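Ferredoxin component of dioxygenase (Sphingobium yanoikuyae, PDB 2I7F) carries a Rieske-type [2Fe-2S] cluster and, as a ferredoxin component of biphenyl 2,3-dioxygenase, probably passes electrons to the terminal oxygenase. Local coordinates at residues L5-P18 and V21-D35. Residues are numbered along the deposited sequence; the frame is centred on the assembly and turned at random.
Sequences LRLCQVASVKDGEP and VYQEKMPALAVYNVD. With SO4 (sulfate ion), chain C.
Leu-7 meets residues 21-35 through apolar contacts: its CD2 lies 3.6 Å from CD1 of Leu-29, the two side chains crossing at about a right angle, while its CB packs on CG1 of Val-21. Cys-8 continues the layer, SG resting 4.0 Å from CG1 of Val-31, and the same methyl also touches CG2 of Val-13, 3.8 Å away. At the far end, Leu-5 sets CD1 against CG of Met-26 and CD2 against CE of Lys-25. Strands 4-9 and 19-21 are the two edges of the six-stranded antiparallel sheet of this Rieske domain, and the packing of Leu-7 and Cys-8 on Val-21 is consistent with a sheet curled round toward closure. The axes of segments 5-9 and 29-34 come within 8.8 Å at closest and cross at 52°; the [2Fe-2S] cluster is about 11 Å from the side chain of Tyr-32. Polar contacts gather where the loop after strand 4-9 turns back. Asn-33 ND2 donates to Val-13 O at 3.1 Å, the acceptor almost in its amide plane, its side chain swung there by a CG lying opposite the backbone N (chi1 166°), while OD1 takes Gly-36 N. Replacement by alanine is likely to leave Val-13 O without that donor and Gly-36 N without its acceptor. Asp-35 N reaches Asp-15 OD2 at 2.7 Å from above the carboxylate plane. One water accepts from Asn-33 N and donates to Lys-14 O.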
ATOM      1  N   LEU A   5       3.686   0.654 -15.138  1.00 21.44           N
ATOM      2  CA  LEU A   5       3.471  -0.738 -14.767  1.00 21.07           C
ATOM      3  C   LEU A   5       2.053  -0.870 -14.282  1.00 19.97           C
ATOM      4  O   LEU A   5       1.676  -0.143 -13.389  1.00 18.98           O
ATOM      5  CB  LEU A   5       4.389  -1.144 -13.603  1.00 21.46           C
ATOM      6  CG  LEU A   5       5.889  -1.195 -13.847  1.00 23.20           C
ATOM      7  CD1 LEU A   5       6.671  -1.584 -12.573  1.00 21.94           C
ATOM      8  CD2 LEU A   5       6.109  -2.157 -14.993  1.00 24.19           C
ATOM      9  N   ARG A   6       1.268  -1.775 -14.867  1.00 19.12           N
ATOM     10  CA  ARG A   6      -0.060  -2.096 -14.333  1.00 19.89           C
ATOM     11  C   ARG A   6       0.023  -2.996 -13.084  1.00 19.58           C
ATOM     12  O   ARG A   6       0.698  -4.021 -13.108  1.00 20.53           O
ATOM     13  CB  ARG A   6      -0.910  -2.774 -15.401  1.00 19.78           C
ATOM     14  CG  ARG A   6      -1.260  -1.833 -16.502  1.00 21.47           C
ATOM     15  CD  ARG A   6      -2.049  -2.463 -17.614  1.00 22.28           C
ATOM     16  NE  ARG A   6      -1.248  -3.476 -18.242  1.00 25.00           N
ATOM     17  CZ  ARG A   6      -1.602  -4.167 -19.314  1.00 27.63           C
ATOM     18  NH1 ARG A   6      -2.777  -3.964 -19.895  1.00 27.81           N
ATOM     19  NH2 ARG A   6      -0.747  -5.045 -19.814  1.00 27.38           N
ATOM     20  N   LEU A   7      -0.677  -2.622 -12.015  1.00 18.79           N
ATOM     21  CA  LEU A   7      -0.688  -3.409 -10.770  1.00 19.38           C
ATOM     22  C   LEU A   7      -1.922  -4.298 -10.636  1.00 19.00           C
ATOM     23  O   LEU A   7      -1.799  -5.492 -10.368  1.00 19.79           O
ATOM     24  CB  LEU A   7      -0.501  -2.515  -9.517  1.00 18.60           C
ATOM     25  CG  LEU A   7       0.722  -1.608  -9.582  1.00 16.59           C
ATOM     26  CD1 LEU A   7       0.865  -0.732  -8.297  1.00 13.62           C
ATOM     27  CD2 LEU A   7       1.996  -2.428  -9.851  1.00 13.91           C
ATOM     28  N   CYS A   8      -3.097  -3.730 -10.898  1.00 20.23           N
ATOM     29  CA  CYS A   8      -4.361  -4.407 -10.673  1.00 19.88           C
ATOM     30  C   CYS A   8      -5.441  -3.488 -11.161  1.00 19.76           C
ATOM     31  O   CYS A   8      -5.204  -2.298 -11.348  1.00 19.64           O
ATOM     32  CB  CYS A   8      -4.567  -4.756  -9.176  1.00 21.22           C
ATOM     33  SG  CYS A   8      -4.786  -3.384  -7.985  1.00 21.34           S
ATOM     34  N   GLN A   9      -6.636  -4.027 -11.379  1.00 19.09           N
ATOM     35  CA  GLN A   9      -7.750  -3.207 -11.807  1.00 19.84           C
ATOM     36  C   GLN A   9      -8.237  -2.364 -10.626  1.00 19.04           C
ATOM     37  O   GLN A   9      -8.262  -2.825  -9.497  1.00 16.87           O
ATOM     38  CB  GLN A   9      -8.873  -4.082 -12.322  1.00 20.13           C
ATOM     39  CG  GLN A   9      -8.556  -4.699 -13.650  1.00 21.96           C
ATOM     40  CD  GLN A   9      -9.521  -5.801 -13.946  1.00 24.14           C
ATOM     41  OE1 GLN A   9     -10.512  -5.588 -14.646  1.00 33.27           O
ATOM     42  NE2 GLN A   9      -9.301  -6.960 -13.355  1.00 30.78           N
ATOM     43  N   VAL A  10      -8.588  -1.119 -10.907  1.00 18.32           N
ATOM     44  CA  VAL A  10      -9.165  -0.213  -9.905  1.00 18.05           C
ATOM     45  C   VAL A  10     -10.390  -0.869  -9.215  1.00 18.16           C
ATOM     46  O   VAL A  10     -10.579  -0.779  -7.996  1.00 16.99           O
ATOM     47  CB  VAL A  10      -9.624   1.140 -10.562  1.00 17.04           C
ATOM     48  CG1 VAL A  10     -10.294   2.072  -9.525  1.00 20.74           C
ATOM     49  CG2 VAL A  10      -8.476   1.908 -11.185  1.00 15.62           C
ATOM     50  N   ALA A  11     -11.244  -1.488 -10.027  1.00 17.56           N
ATOM     51  CA  ALA A  11     -12.441  -2.218  -9.508  1.00 17.61           C
ATOM     52  C   ALA A  11     -12.144  -3.266  -8.413  1.00 17.42           C
ATOM     53  O   ALA A  11     -13.033  -3.603  -7.647  1.00 16.07           O
ATOM     54  CB  ALA A  11     -13.153  -2.896 -10.637  1.00 16.96           C
ATOM     55  N   SER A  12     -10.933  -3.829  -8.407  1.00 17.81           N
ATOM     56  CA  SER A  12     -10.516  -4.849  -7.430  1.00 19.14           C
ATOM     57  C   SER A  12     -10.209  -4.307  -6.043  1.00 19.88           C
ATOM     58  O   SER A  12     -10.057  -5.094  -5.073  1.00 20.80           O
ATOM     59  CB  SER A  12      -9.228  -5.522  -7.892  1.00 19.10           C
ATOM     60  OG  SER A  12      -9.493  -6.362  -8.973  1.00 21.67           O
ATOM     61  N   VAL A  13     -10.039  -2.992  -5.928  1.00 20.22           N
ATOM     62  CA  VAL A  13      -9.589  -2.395  -4.679  1.00 20.27           C
ATOM     63  C   VAL A  13     -10.740  -1.701  -3.962  1.00 21.04           C
ATOM     64  O   VAL A  13     -11.082  -0.576  -4.293  1.00 20.06           O
ATOM     65  CB  VAL A  13      -8.437  -1.391  -4.893  1.00 21.03           C
ATOM     66  CG1 VAL A  13      -7.757  -1.087  -3.536  1.00 19.14           C
ATOM     67  CG2 VAL A  13      -7.450  -1.917  -5.954  1.00 17.64           C
ATOM     68  N   LYS A  14     -11.304  -2.378  -2.959  1.00 22.17           N
ATOM     69  CA  LYS A  14     -12.352  -1.829  -2.090  1.00 22.95           C
ATOM     70  C   LYS A  14     -11.768  -1.108  -0.869  1.00 23.29           C
ATOM     71  O   LYS A  14     -10.749  -1.542  -0.314  1.00 22.12           O
ATOM     72  CB  LYS A  14     -13.278  -2.959  -1.604  1.00 23.45           C
ATOM     73  CG  LYS A  14     -14.205  -3.534  -2.667  1.00 27.56           C
ATOM     74  CD  LYS A  14     -13.728  -4.856  -3.285  1.00 32.39           C
ATOM     75  CE  LYS A  14     -13.823  -6.056  -2.314  1.00 34.49           C
ATOM     76  NZ  LYS A  14     -12.467  -6.494  -1.766  1.00 34.97           N
ATOM     77  N   ASP A  15     -12.421  -0.010  -0.460  1.00 24.29           N
ATOM     78  CA  ASP A  15     -12.059   0.737   0.767  1.00 23.99           C
ATOM     79  C   ASP A  15     -12.156  -0.240   1.896  1.00 23.99           C
ATOM     80  O   ASP A  15     -13.179  -0.885   2.054  1.00 22.92           O
ATOM     81  CB  ASP A  15     -13.026   1.924   1.049  1.00 25.25           C
ATOM     82  CG  ASP A  15     -12.481   2.933   2.116  1.00 25.66           C
ATOM     83  OD1 ASP A  15     -11.673   2.596   3.013  1.00 31.76           O
ATOM     84  OD2 ASP A  15     -12.868   4.105   2.053  1.00 30.17           O
ATOM     85  N   GLY A  16     -11.068  -0.366   2.644  1.00 23.93           N
ATOM     86  CA  GLY A  16     -11.024  -1.217   3.808  1.00 23.71           C
ATOM     87  C   GLY A  16     -10.407  -2.561   3.537  1.00 24.28           C
ATOM     88  O   GLY A  16     -10.168  -3.294   4.472  1.00 24.92           O
ATOM     89  N   GLU A  17     -10.157  -2.897   2.261  1.00 23.84           N
ATOM     90  CA  GLU A  17      -9.636  -4.219   1.883  1.00 23.04           C
ATOM     91  C   GLU A  17      -8.473  -4.081   0.881  1.00 21.57           C
ATOM     92  O   GLU A  17      -8.654  -4.239  -0.319  1.00 21.60           O
ATOM     93  CB  GLU A  17     -10.761  -5.103   1.324  1.00 23.55           C
ATOM     94  CG  GLU A  17     -12.050  -5.080   2.208  1.00 25.91           C
ATOM     95  CD  GLU A  17     -13.224  -5.823   1.622  1.00 27.73           C
ATOM     96  OE1 GLU A  17     -13.012  -6.496   0.565  1.00 32.53           O
ATOM     97  OE2 GLU A  17     -14.357  -5.746   2.226  1.00 30.25           O
ATOM     98  N   PRO A  18      -7.271  -3.736   1.380  1.00 20.31           N
ATOM     99  CA  PRO A  18      -6.146  -3.590   0.464  1.00 19.55           C
ATOM    100  C   PRO A  18      -5.730  -4.875  -0.245  1.00 19.37           C
ATOM    101  O   PRO A  18      -5.986  -5.998   0.252  1.00 18.77           O
ATOM    102  CB  PRO A  18      -5.001  -3.058   1.338  1.00 19.58           C
ATOM    103  CG  PRO A  18      -5.407  -3.181   2.710  1.00 20.80           C
ATOM    104  CD  PRO A  18      -6.901  -3.473   2.782  1.00 19.64           C
ATOM    105  N   VAL A  21      -0.151  -6.951  -4.466  1.00 16.34           N
ATOM    106  CA  VAL A  21       0.221  -7.093  -5.856  1.00 17.00           C
ATOM    107  C   VAL A  21       1.674  -7.438  -5.888  1.00 16.65           C
ATOM    108  O   VAL A  21       2.436  -6.777  -5.243  1.00 17.12           O
ATOM    109  CB  VAL A  21       0.002  -5.801  -6.598  1.00 17.28           C
ATOM    110  CG1 VAL A  21       0.643  -5.883  -7.981  1.00 17.11           C
ATOM    111  CG2 VAL A  21      -1.541  -5.497  -6.661  1.00 17.02           C
ATOM    112  N   TYR A  22       2.056  -8.480  -6.617  1.00 16.73           N
ATOM    113  CA  TYR A  22       3.446  -8.873  -6.727  1.00 17.35           C
ATOM    114  C   TYR A  22       3.849  -8.736  -8.163  1.00 18.86           C
ATOM    115  O   TYR A  22       3.605  -9.619  -8.955  1.00 18.33           O
ATOM    116  CB  TYR A  22       3.649 -10.329  -6.311  1.00 16.98           C
ATOM    117  CG  TYR A  22       3.466 -10.550  -4.829  1.00 15.75           C
ATOM    118  CD1 TYR A  22       2.192 -10.615  -4.255  1.00 15.87           C
ATOM    119  CD2 TYR A  22       4.571 -10.711  -3.996  1.00 15.90           C
ATOM    120  CE1 TYR A  22       2.044 -10.808  -2.848  1.00 15.24           C
ATOM    121  CE2 TYR A  22       4.435 -10.912  -2.617  1.00 15.40           C
ATOM    122  CZ  TYR A  22       3.183 -10.963  -2.048  1.00 15.42           C
ATOM    123  OH  TYR A  22       3.117 -11.197  -0.692  1.00 15.35           O
ATOM    124  N   GLN A  23       4.480  -7.617  -8.486  1.00 21.62           N
ATOM    125  CA  GLN A  23       4.811  -7.293  -9.853  1.00 22.72           C
ATOM    126  C   GLN A  23       6.304  -7.612  -9.962  1.00 22.76           C
ATOM    127  O   GLN A  23       7.084  -7.348  -9.036  1.00 21.99           O
ATOM    128  CB  GLN A  23       4.393  -5.818 -10.171  1.00 23.45           C
ATOM    129  CG  GLN A  23       4.118  -5.485 -11.655  1.00 25.11           C
ATOM    130  CD  GLN A  23       5.398  -5.287 -12.502  1.00 30.80           C
ATOM    131  OE1 GLN A  23       5.422  -5.568 -13.711  1.00 31.63           O
ATOM    132  NE2 GLN A  23       6.472  -4.807 -11.864  1.00 35.59           N
ATOM    133  N   GLU A  24       6.686  -8.271 -11.054  1.00 23.81           N
ATOM    134  CA  GLU A  24       8.008  -8.846 -11.157  1.00 25.19           C
ATOM    135  C   GLU A  24       9.162  -7.833 -11.060  1.00 25.00           C
ATOM    136  O   GLU A  24      10.235  -8.168 -10.557  1.00 25.27           O
ATOM    137  CB  GLU A  24       8.144  -9.766 -12.381  1.00 25.97           C
ATOM    138  CG  GLU A  24       7.919  -9.145 -13.758  1.00 28.16           C
ATOM    139  CD  GLU A  24       7.945 -10.209 -14.860  1.00 29.25           C
ATOM    140  OE1 GLU A  24       6.898 -10.380 -15.538  1.00 35.71           O
ATOM    141  OE2 GLU A  24       8.999 -10.878 -15.047  1.00 34.63           O
ATOM    142  N   LYS A  25       8.954  -6.590 -11.439  1.00 24.49           N
ATOM    143  CA  LYS A  25      10.058  -5.629 -11.299  1.00 25.52           C
ATOM    144  C   LYS A  25      10.309  -5.106  -9.839  1.00 25.03           C
ATOM    145  O   LYS A  25      11.371  -4.578  -9.528  1.00 25.07           O
ATOM    146  CB  LYS A  25       9.871  -4.490 -12.326  1.00 26.11           C
ATOM    147  CG  LYS A  25      10.261  -4.930 -13.756  1.00 27.88           C
ATOM    148  CD  LYS A  25       9.857  -3.925 -14.853  1.00 28.43           C
ATOM    149  CE  LYS A  25       8.725  -4.460 -15.783  1.00 30.67           C
ATOM    150  NZ  LYS A  25       8.836  -3.923 -17.212  1.00 30.34           N
ATOM    151  N   MET A  26       9.369  -5.351  -8.935  1.00 23.61           N
ATOM    152  CA  MET A  26       9.224  -4.559  -7.745  1.00 22.80           C
ATOM    153  C   MET A  26       9.244  -5.353  -6.443  1.00 21.77           C
ATOM    154  O   MET A  26       8.984  -6.565  -6.425  1.00 21.56           O
ATOM    155  CB  MET A  26       7.874  -3.853  -7.823  1.00 22.48           C
ATOM    156  CG  MET A  26       7.655  -2.968  -9.010  1.00 23.40           C
ATOM    157  SD  MET A  26       8.797  -1.603  -9.190  1.00 21.83           S
ATOM    158  CE  MET A  26       8.395  -0.650  -7.750  1.00 17.41           C
ATOM    159  N   PRO A  27       9.524  -4.654  -5.330  1.00 20.84           N
ATOM    160  CA  PRO A  27       9.230  -5.228  -4.038  1.00 19.92           C
ATOM    161  C   PRO A  27       7.745  -5.483  -3.905  1.00 17.76           C
ATOM    162  O   PRO A  27       6.963  -4.841  -4.573  1.00 17.37           O
ATOM    163  CB  PRO A  27       9.710  -4.163  -3.028  1.00 20.42           C
ATOM    164  CG  PRO A  27      10.176  -3.012  -3.795  1.00 20.30           C
ATOM    165  CD  PRO A  27      10.141  -3.313  -5.237  1.00 21.20           C
ATOM    166  N   ALA A  28       7.345  -6.399  -3.047  1.00 17.31           N
ATOM    167  CA  ALA A  28       5.921  -6.628  -2.834  1.00 17.62           C
ATOM    168  C   ALA A  28       5.249  -5.267  -2.645  1.00 17.34           C
ATOM    169  O   ALA A  28       5.803  -4.404  -1.949  1.00 18.49           O
ATOM    170  CB  ALA A  28       5.671  -7.531  -1.628  1.00 16.54           C
ATOM    171  N   LEU A  29       4.069  -5.085  -3.258  1.00 17.16           N
ATOM    172  CA  LEU A  29       3.321  -3.818  -3.247  1.00 16.79           C
ATOM    173  C   LEU A  29       1.946  -4.008  -2.641  1.00 17.12           C
ATOM    174  O   LEU A  29       1.413  -5.091  -2.683  1.00 16.73           O
ATOM    175  CB  LEU A  29       3.159  -3.270  -4.653  1.00 17.68           C
ATOM    176  CG  LEU A  29       4.438  -2.907  -5.449  1.00 14.95           C
ATOM    177  CD1 LEU A  29       4.026  -2.628  -6.890  1.00 15.79           C
ATOM    178  CD2 LEU A  29       5.179  -1.743  -4.838  1.00 13.47           C
ATOM    179  N   ALA A  30       1.426  -2.948  -2.029  1.00 16.99           N
ATOM    180  CA  ALA A  30       0.139  -2.932  -1.389  1.00 16.10           C
ATOM    181  C   ALA A  30      -0.635  -1.842  -2.077  1.00 16.74           C
ATOM    182  O   ALA A  30      -0.161  -0.744  -2.207  1.00 15.52           O
ATOM    183  CB  ALA A  30       0.259  -2.647   0.064  1.00 16.60           C
ATOM    184  N   VAL A  31      -1.857  -2.155  -2.488  1.00 17.18           N
ATOM    185  CA  VAL A  31      -2.752  -1.181  -3.104  1.00 16.86           C
ATOM    186  C   VAL A  31      -3.991  -0.951  -2.217  1.00 18.15           C
ATOM    187  O   VAL A  31      -4.636  -1.901  -1.768  1.00 17.90           O
ATOM    188  CB  VAL A  31      -3.177  -1.654  -4.509  1.00 18.18           C
ATOM    189  CG1 VAL A  31      -3.972  -0.556  -5.241  1.00 14.56           C
ATOM    190  CG2 VAL A  31      -1.961  -2.064  -5.303  1.00 16.47           C
ATOM    191  N   TYR A  32      -4.305   0.331  -1.976  1.00 17.67           N
ATOM    192  CA  TYR A  32      -5.366   0.744  -1.094  1.00 17.20           C
ATOM    193  C   TYR A  32      -6.345   1.688  -1.764  1.00 17.71           C
ATOM    194  O   TYR A  32      -5.978   2.464  -2.643  1.00 16.27           O
ATOM    195  CB  TYR A  32      -4.833   1.476   0.123  1.00 16.48           C
ATOM    196  CG  TYR A  32      -3.619   0.915   0.774  1.00 15.45           C
ATOM    197  CD1 TYR A  32      -2.364   1.131   0.215  1.00 14.38           C
ATOM    198  CD2 TYR A  32      -3.684   0.244   1.988  1.00 15.49           C
ATOM    199  CE1 TYR A  32      -1.246   0.694   0.806  1.00 17.01           C
ATOM    200  CE2 TYR A  32      -2.494  -0.220   2.608  1.00 14.45           C
ATOM    201  CZ  TYR A  32      -1.293   0.023   2.015  1.00 15.78           C
ATOM    202  OH  TYR A  32      -0.083  -0.415   2.571  1.00 18.02           O
ATOM    203  N   ASN A  33      -7.580   1.643  -1.266  1.00 17.32           N
ATOM    204  CA  ASN A  33      -8.615   2.589  -1.592  1.00 18.15           C
ATOM    205  C   ASN A  33      -8.997   3.255  -0.263  1.00 18.94           C
ATOM    206  O   ASN A  33      -9.481   2.578   0.652  1.00 19.58           O
ATOM    207  CB  ASN A  33      -9.788   1.845  -2.239  1.00 18.58           C
ATOM    208  CG  ASN A  33     -11.093   2.664  -2.340  1.00 19.20           C
ATOM    209  OD1 ASN A  33     -11.205   3.787  -1.865  1.00 20.98           O
ATOM    210  ND2 ASN A  33     -12.096   2.051  -2.944  1.00 17.39           N
ATOM    211  N   VAL A  34      -8.703   4.550  -0.157  1.00 18.97           N
ATOM    212  CA  VAL A  34      -9.080   5.391   0.960  1.00 19.53           C
ATOM    213  C   VAL A  34     -10.188   6.343   0.473  1.00 20.63           C
ATOM    214  O   VAL A  34      -9.958   7.258  -0.320  1.00 20.38           O
ATOM    215  CB  VAL A  34      -7.837   6.189   1.522  1.00 20.47           C
ATOM    216  CG1 VAL A  34      -8.280   7.213   2.593  1.00 19.73           C
ATOM    217  CG2 VAL A  34      -6.763   5.222   2.079  1.00 16.77           C
ATOM    218  N   ASP A  35     -11.407   6.099   0.929  1.00 21.99           N
ATOM    219  CA  ASP A  35     -12.567   6.927   0.573  1.00 21.94           C
ATOM    220  C   ASP A  35     -12.733   7.163  -0.933  1.00 21.84           C
ATOM    221  O   ASP A  35     -13.126   8.248  -1.367  1.00 22.01           O
ATOM    222  CB  ASP A  35     -12.492   8.266   1.315  1.00 22.88           C
ATOM    223  CG  ASP A  35     -13.826   8.996   1.345  1.00 24.37           C
ATOM    224  OD1 ASP A  35     -14.887   8.331   1.487  1.00 29.16           O
ATOM    225  OD2 ASP A  35     -13.821  10.254   1.225  1.00 32.37           O
TER
HETATM  226  S   SO4 C 500      -6.634  -7.757 -11.077  1.00 52.92           S
HETATM  227  O1  SO4 C 500      -5.198  -7.640 -11.366  1.00 53.25           O
HETATM  228  O2  SO4 C 500      -7.235  -6.519 -10.588  1.00 49.98           O
HETATM  229  O3  SO4 C 500      -7.332  -8.173 -12.305  1.00 54.14           O
HETATM  230  O4  SO4 C 500      -6.816  -8.781 -10.032  1.00 54.51           O
HETATM  231  O   HOH W   1      -8.057  -0.615   0.488  1.00 15.26           O